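Local coordinates for protein kojibiose phosphorylase (PDB 6W0P) that belongs to glycoside hydrolase family 65, whose members pair a beta-sandwich N-terminal domain with a helical catalytic domain, at residues I96-E101 with A135-I140; Y316-M321 with A671-I676. One frame throughout, in Å; residues are numbered along the deposited sequence.

Contact 1 of 2, residues I96-E101 with A135-I140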
loop_
_atom_site.group_PDB
_atom_site.type_symbol
_atom_site.label_atom_id
_atom_site.label_comp_id
_atom_site.label_asym_id
_atom_site.label_seq_id
_atom_site.Cartn_x
_atom_site.Cartn_y
_atom_site.Cartn_z
ATOM N N ILE A 96 5.018 46.971 4.974
ATOM C CA ILE A 96 4.663 48.409 4.925
ATOM C C ILE A 96 3.859 48.760 6.181
ATOM O O ILE A 96 2.889 48.052 6.490
ATOM C CB ILE A 96 3.941 48.723 3.608
ATOM C CG1 ILE A 96 4.834 48.377 2.415
ATOM C CG2 ILE A 96 3.505 50.180 3.594
ATOM C CD1 ILE A 96 4.180 48.576 1.057
ATOM N N ILE A 97 4.306 49.805 6.893
ATOM C CA ILE A 97 3.678 50.341 8.140
ATOM C C ILE A 97 3.442 51.845 7.959
ATOM O O ILE A 97 4.375 52.552 7.567
ATOM C CB ILE A 97 4.538 50.025 9.379
ATOM C CG1 ILE A 97 4.904 48.540 9.443
ATOM C CG2 ILE A 97 3.857 50.494 10.663
ATOM C CD1 ILE A 97 6.205 48.209 8.752
ATOM N N HIS A 98 2.210 52.276 8.208
ATOM C CA HIS A 98 1.787 53.696 8.293
ATOM C C HIS A 98 1.258 53.969 9.706
ATOM O O HIS A 98 0.217 53.402 10.056
ATOM C CB HIS A 98 0.703 53.980 7.257
ATOM C CG HIS A 98 0.215 55.388 7.231
ATOM N ND1 HIS A 98 -1.132 55.700 7.304
ATOM C CD2 HIS A 98 0.873 56.559 7.111
ATOM C CE1 HIS A 98 -1.278 57.002 7.194
ATOM N NE2 HIS A 98 -0.063 57.553 7.086
ATOM N N GLU A 99 1.944 54.782 10.502
ATOM C CA GLU A 99 1.417 55.179 11.837
ATOM C C GLU A 99 0.954 53.922 12.586
ATOM O O GLU A 99 -0.232 53.832 13.025
ATOM C CB GLU A 99 0.275 56.172 11.622
ATOM C CG GLU A 99 0.726 57.403 10.868
ATOM C CD GLU A 99 -0.383 58.371 10.519
ATOM O OE1 GLU A 99 -1.563 58.021 10.722
ATOM O OE2 GLU A 99 -0.054 59.474 10.047
ATOM N N ASP A 100 1.843 52.941 12.662
ATOM C CA ASP A 100 1.659 51.682 13.443
ATOM C C ASP A 100 0.576 50.751 12.857
ATOM O O ASP A 100 0.468 49.632 13.403
ATOM C CB ASP A 100 1.424 51.986 14.925
ATOM C CG ASP A 100 2.676 51.708 15.741
ATOM O OD1 ASP A 100 3.214 52.673 16.360
ATOM O OD2 ASP A 100 3.125 50.537 15.723
ATOM N N GLU A 101 -0.141 51.139 11.780
ATOM C CA GLU A 101 -1.027 50.225 10.996
ATOM C C GLU A 101 -0.187 49.540 9.913
ATOM O O GLU A 101 0.438 50.267 9.103
ATOM C CB GLU A 101 -2.205 50.976 10.377
ATOM C CG GLU A 101 -3.074 50.095 9.502
ATOM C CD GLU A 101 -4.186 50.816 8.757
ATOM O OE1 GLU A 101 -4.856 50.149 7.942
ATOM O OE2 GLU A 101 -4.379 52.036 8.987
ATOM N N ALA A 135 -5.197 59.197 5.372
ATOM C CA ALA A 135 -4.418 59.123 4.116
ATOM C C ALA A 135 -5.045 58.099 3.176
ATOM O O ALA A 135 -5.556 57.067 3.665
ATOM C CB ALA A 135 -2.981 58.760 4.406
ATOM N N LYS A 136 -5.007 58.410 1.882
ATOM C CA LYS A 136 -5.180 57.452 0.765
ATOM C C LYS A 136 -3.819 57.307 0.067
ATOM O O LYS A 136 -3.337 58.318 -0.524
ATOM C CB LYS A 136 -6.276 57.943 -0.185
ATOM C CG LYS A 136 -7.620 58.128 0.484
ATOM C CD LYS A 136 -8.751 58.276 -0.485
ATOM C CE LYS A 136 -9.986 58.826 0.204
ATOM N NZ LYS A 136 -11.198 58.687 -0.638
ATOM N N ILE A 137 -3.199 56.124 0.189
ATOM C CA ILE A 137 -1.886 55.812 -0.441
ATOM C C ILE A 137 -2.092 54.791 -1.574
ATOM O O ILE A 137 -2.465 53.623 -1.312
ATOM C CB ILE A 137 -0.882 55.345 0.616
ATOM C CG1 ILE A 137 -1.026 56.141 1.922
ATOM C CG2 ILE A 137 0.532 55.413 0.055
ATOM C CD1 ILE A 137 0.012 55.812 2.963
ATOM N N LYS A 138 -1.886 55.244 -2.807
ATOM C CA LYS A 138 -1.868 54.376 -4.013
ATOM C C LYS A 138 -0.518 53.640 -4.061
ATOM O O LYS A 138 0.541 54.298 -4.117
ATOM C CB LYS A 138 -2.158 55.216 -5.254
ATOM C CG LYS A 138 -2.703 54.411 -6.422
ATOM C CD LYS A 138 -2.453 55.075 -7.751
ATOM C CE LYS A 138 -2.672 54.150 -8.929
ATOM N NZ LYS A 138 -2.177 54.799 -10.162
ATOM N N ILE A 139 -0.568 52.314 -3.945
ATOM C CA ILE A 139 0.617 51.407 -3.964
ATOM C C ILE A 139 0.635 50.726 -5.326
ATOM O O ILE A 139 -0.387 50.100 -5.667
ATOM C CB ILE A 139 0.531 50.312 -2.878
ATOM C CG1 ILE A 139 0.200 50.861 -1.488
ATOM C CG2 ILE A 139 1.800 49.462 -2.883
ATOM C CD1 ILE A 139 1.148 51.890 -1.011
ATOM N N ILE A 140 1.759 50.772 -6.036
ATOM C CA ILE A 140 1.973 49.918 -7.239
ATOM C C ILE A 140 3.183 49.037 -6.952
ATOM O O ILE A 140 4.243 49.598 -6.693
ATOM C CB ILE A 140 2.170 50.753 -8.513
ATOM C CG1 ILE A 140 1.138 51.874 -8.664
ATOM C CG2 ILE A 140 2.195 49.844 -9.730
ATOM C CD1 ILE A 140 1.509 52.908 -9.739
#
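H98 meets A135 and I137 between the two facing sheets of the N-terminal beta-sandwich. H98 ends strand 94-98 of one sheet. A135 and I137 lie on strand 135-145 of the other. The backbones stay well apart, with 9.2 Å between H98 CA and A135 CA, and no hydrogen bond joins the segments.

The imidazole reaches from one sheet to the other. Its CG stands anti to the backbone N (chi1 -179°), which carries the ring out toward the opposite sheet. I137 CD1 then sits over the centre of one ring face. This is a CH-pi contact, 4.3 Å from I137 CD1 to the centroid of the H98 ring and 8° off the ring normal. The carboxylate carbon of E99 lies over the opposite face, offset toward the rim. A135 approaches the far end of the ring obliquely.

Both ring nitrogens are satisfied: ND1 bonds to the T132 hydroxyl and NE2 to the T165 hydroxyl. These bonds, with the methyl over the face, probably fix the rotation of the ring. T132 OG1 also bonds to E101 OE2.

H98 and E101 are the ends of a type I' turn. H98 N gives a bond to E101 O, and E101 N returns one to H98 O. At the tip of the imidazole, H98 CE1 comes within 3.7 Å of A135 CB.

Contact 2 of 2, residues Y316-M321 with A671-I676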
loop_
_atom_site.group_PDB
_atom_site.type_symbol
_atom_site.label_atom_id
_atom_site.label_comp_id
_atom_site.label_asym_id
_atom_site.label_seq_id
_atom_site.Cartn_x
_atom_site.Cartn_y
_atom_site.Cartn_z
ATOM N N TYR A 316 -2.049 32.573 -22.986
ATOM C CA TYR A 316 -1.676 32.292 -21.585
ATOM C C TYR A 316 -0.880 30.980 -21.555
ATOM O O TYR A 316 0.196 30.936 -20.896
ATOM C CB TYR A 316 -2.908 32.282 -20.667
ATOM C CG TYR A 316 -2.564 31.915 -19.251
ATOM C CD1 TYR A 316 -1.954 32.821 -18.400
ATOM C CD2 TYR A 316 -2.777 30.635 -18.785
ATOM C CE1 TYR A 316 -1.597 32.469 -17.109
ATOM C CE2 TYR A 316 -2.454 30.273 -17.492
ATOM C CZ TYR A 316 -1.847 31.188 -16.652
ATOM O OH TYR A 316 -1.497 30.799 -15.397
ATOM N N CYS A 317 -1.413 29.923 -22.191
ATOM C CA CYS A 317 -0.782 28.569 -22.243
ATOM C C CYS A 317 0.624 28.660 -22.857
ATOM O O CYS A 317 1.571 28.136 -22.254
ATOM C CB CYS A 317 -1.630 27.571 -23.031
ATOM S SG CYS A 317 -3.185 27.137 -22.206
ATOM N N LEU A 318 0.783 29.330 -23.996
ATOM C CA LEU A 318 2.117 29.517 -24.616
ATOM C C LEU A 318 3.042 30.255 -23.619
ATOM O O LEU A 318 4.225 29.859 -23.488
ATOM C CB LEU A 318 2.000 30.254 -25.953
ATOM C CG LEU A 318 1.152 29.541 -27.007
ATOM C CD1 LEU A 318 1.290 30.204 -28.365
ATOM C CD2 LEU A 318 1.508 28.064 -27.110
ATOM N N PHE A 319 2.520 31.265 -22.932
ATOM C CA PHE A 319 3.301 32.067 -21.959
ATOM C C PHE A 319 3.892 31.147 -20.891
ATOM O O PHE A 319 5.107 31.245 -20.624
ATOM C CB PHE A 319 2.446 33.194 -21.383
ATOM C CG PHE A 319 3.157 33.987 -20.317
ATOM C CD1 PHE A 319 4.010 35.016 -20.666
ATOM C CD2 PHE A 319 3.003 33.667 -18.985
ATOM C CE1 PHE A 319 4.686 35.726 -19.691
ATOM C CE2 PHE A 319 3.662 34.394 -18.009
ATOM C CZ PHE A 319 4.508 35.412 -18.362
ATOM N N GLN A 320 3.067 30.284 -20.293
ATOM C CA GLN A 320 3.493 29.340 -19.220
ATOM C C GLN A 320 4.465 28.270 -19.754
ATOM O O GLN A 320 5.326 27.790 -18.971
ATOM C CB GLN A 320 2.272 28.692 -18.561
ATOM C CG GLN A 320 1.441 29.664 -17.732
ATOM C CD GLN A 320 2.230 30.300 -16.604
ATOM O OE1 GLN A 320 3.341 29.879 -16.254
ATOM N NE2 GLN A 320 1.655 31.338 -16.022
ATOM N N MET A 321 4.315 27.851 -21.006
ATOM C CA MET A 321 5.226 26.852 -21.619
ATOM C C MET A 321 6.612 27.490 -21.730
ATOM O O MET A 321 7.574 26.808 -21.444
ATOM C CB MET A 321 4.775 26.384 -23.011
ATOM C CG MET A 321 3.510 25.519 -23.018
ATOM S SD MET A 321 3.746 23.949 -22.175
ATOM C CE MET A 321 4.581 23.041 -23.476
ATOM N N ALA A 671 -1.123 20.395 -23.789
ATOM C CA ALA A 671 -2.153 19.665 -24.561
ATOM C C ALA A 671 -2.976 20.646 -25.397
ATOM O O ALA A 671 -3.505 20.211 -26.417
ATOM C CB ALA A 671 -3.044 18.880 -23.636
ATOM N N ALA A 672 -3.097 21.908 -24.977
ATOM C CA ALA A 672 -3.919 22.906 -25.693
ATOM C C ALA A 672 -3.217 23.195 -27.021
ATOM O O ALA A 672 -3.883 23.190 -28.084
ATOM C CB ALA A 672 -4.104 24.149 -24.862
ATOM N N TRP A 673 -1.896 23.366 -26.967
ATOM C CA TRP A 673 -1.081 23.597 -28.177
ATOM C C TRP A 673 -1.205 22.368 -29.077
ATOM O O TRP A 673 -1.428 22.538 -30.275
ATOM C CB TRP A 673 0.377 23.882 -27.828
ATOM C CG TRP A 673 1.231 24.053 -29.045
ATOM C CD1 TRP A 673 1.483 25.214 -29.704
ATOM C CD2 TRP A 673 1.923 23.025 -29.765
ATOM N NE1 TRP A 673 2.313 24.988 -30.765
ATOM C CE2 TRP A 673 2.608 23.656 -30.824
ATOM C CE3 TRP A 673 2.073 21.645 -29.595
ATOM C CZ2 TRP A 673 3.384 22.947 -31.736
ATOM C CZ3 TRP A 673 2.841 20.944 -30.494
ATOM C CH2 TRP A 673 3.494 21.590 -31.548
ATOM N N MET A 674 -1.048 21.183 -28.498
ATOM C CA MET A 674 -1.106 19.891 -29.223
ATOM C C MET A 674 -2.459 19.736 -29.916
ATOM O O MET A 674 -2.466 19.369 -31.111
ATOM C CB MET A 674 -0.941 18.728 -28.248
ATOM C CG MET A 674 0.333 18.813 -27.480
ATOM S SD MET A 674 1.526 17.832 -28.331
ATOM C CE MET A 674 1.056 16.194 -27.799
ATOM N N ASN A 675 -3.546 19.961 -29.161
ATOM C CA ASN A 675 -4.935 19.871 -29.672
ATOM C C ASN A 675 -5.080 20.792 -30.894
ATOM O O ASN A 675 -5.788 20.387 -31.856
ATOM C CB ASN A 675 -5.999 20.169 -28.620
ATOM C CG ASN A 675 -7.283 19.397 -28.857
ATOM O OD1 ASN A 675 -7.951 19.017 -27.897
ATOM N ND2 ASN A 675 -7.663 19.195 -30.121
ATOM N N ILE A 676 -4.433 21.963 -30.891
ATOM C CA ILE A 676 -4.568 22.947 -32.011
ATOM C C ILE A 676 -3.735 22.461 -33.210
ATOM O O ILE A 676 -4.328 22.359 -34.309
ATOM C CB ILE A 676 -4.224 24.378 -31.554
ATOM C CG1 ILE A 676 -5.316 24.921 -30.616
ATOM C CG2 ILE A 676 -3.992 25.272 -32.765
ATOM C CD1 ILE A 676 -5.011 26.291 -29.973
#
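With chi1 at -69°, C317 SG lies anti to its carbonyl carbon and meets A672 between the two helices. The indole of W673 takes a different course. Its CG is anti to the backbone N (chi1 177°), and this swings the ring toward L318.

Two apolar touches carry the contact. C317 SG lies 4.1 Å from A672 CB, where the small alanine faces the sulfur. L318 reaches over with one branch: its CD2 is 3.9 Å from W673 CD1, on the five-membered ring. The methyl comes at the indole obliquely, and the two side chains cross at about a right angle. No hydrogen bond spans the segments. The helix backbones are close here, with C317 CA 7.3 Å from A672 CA.

All four touching residues are buried. F359 of helix 351-361 meets W673 edge-to-face and also touches L318, so a third helix packs against this pair. C317 also touches I669, about one turn before A672 on the same helix.

The contact joins helix 308-324 to helix 666-680, far apart in the chain. Such a meeting is consistent with the (alpha/alpha)6 barrel of family 65 enzymes.

Overall arrangement
The two contacts belong to different parts of the chain. Contact 1 lies in the N-terminal domain, its centre about 39 Å from the centre of the chain. Contact 2 lies in the central catalytic domain, its centre about 11 Å from that of the chain. The centres of the two contacts are about 40 Å apart, and their nearest atoms about 17 Å, so they do not touch. They follow one another in sequence. The segments of contact 1 are separated by 33 residues, most of them strand. Contact 2 brings together segments 350 positions apart at their closest ends, with many helices between them. Both are buried, and neither is touched by the other subunit of the assembly.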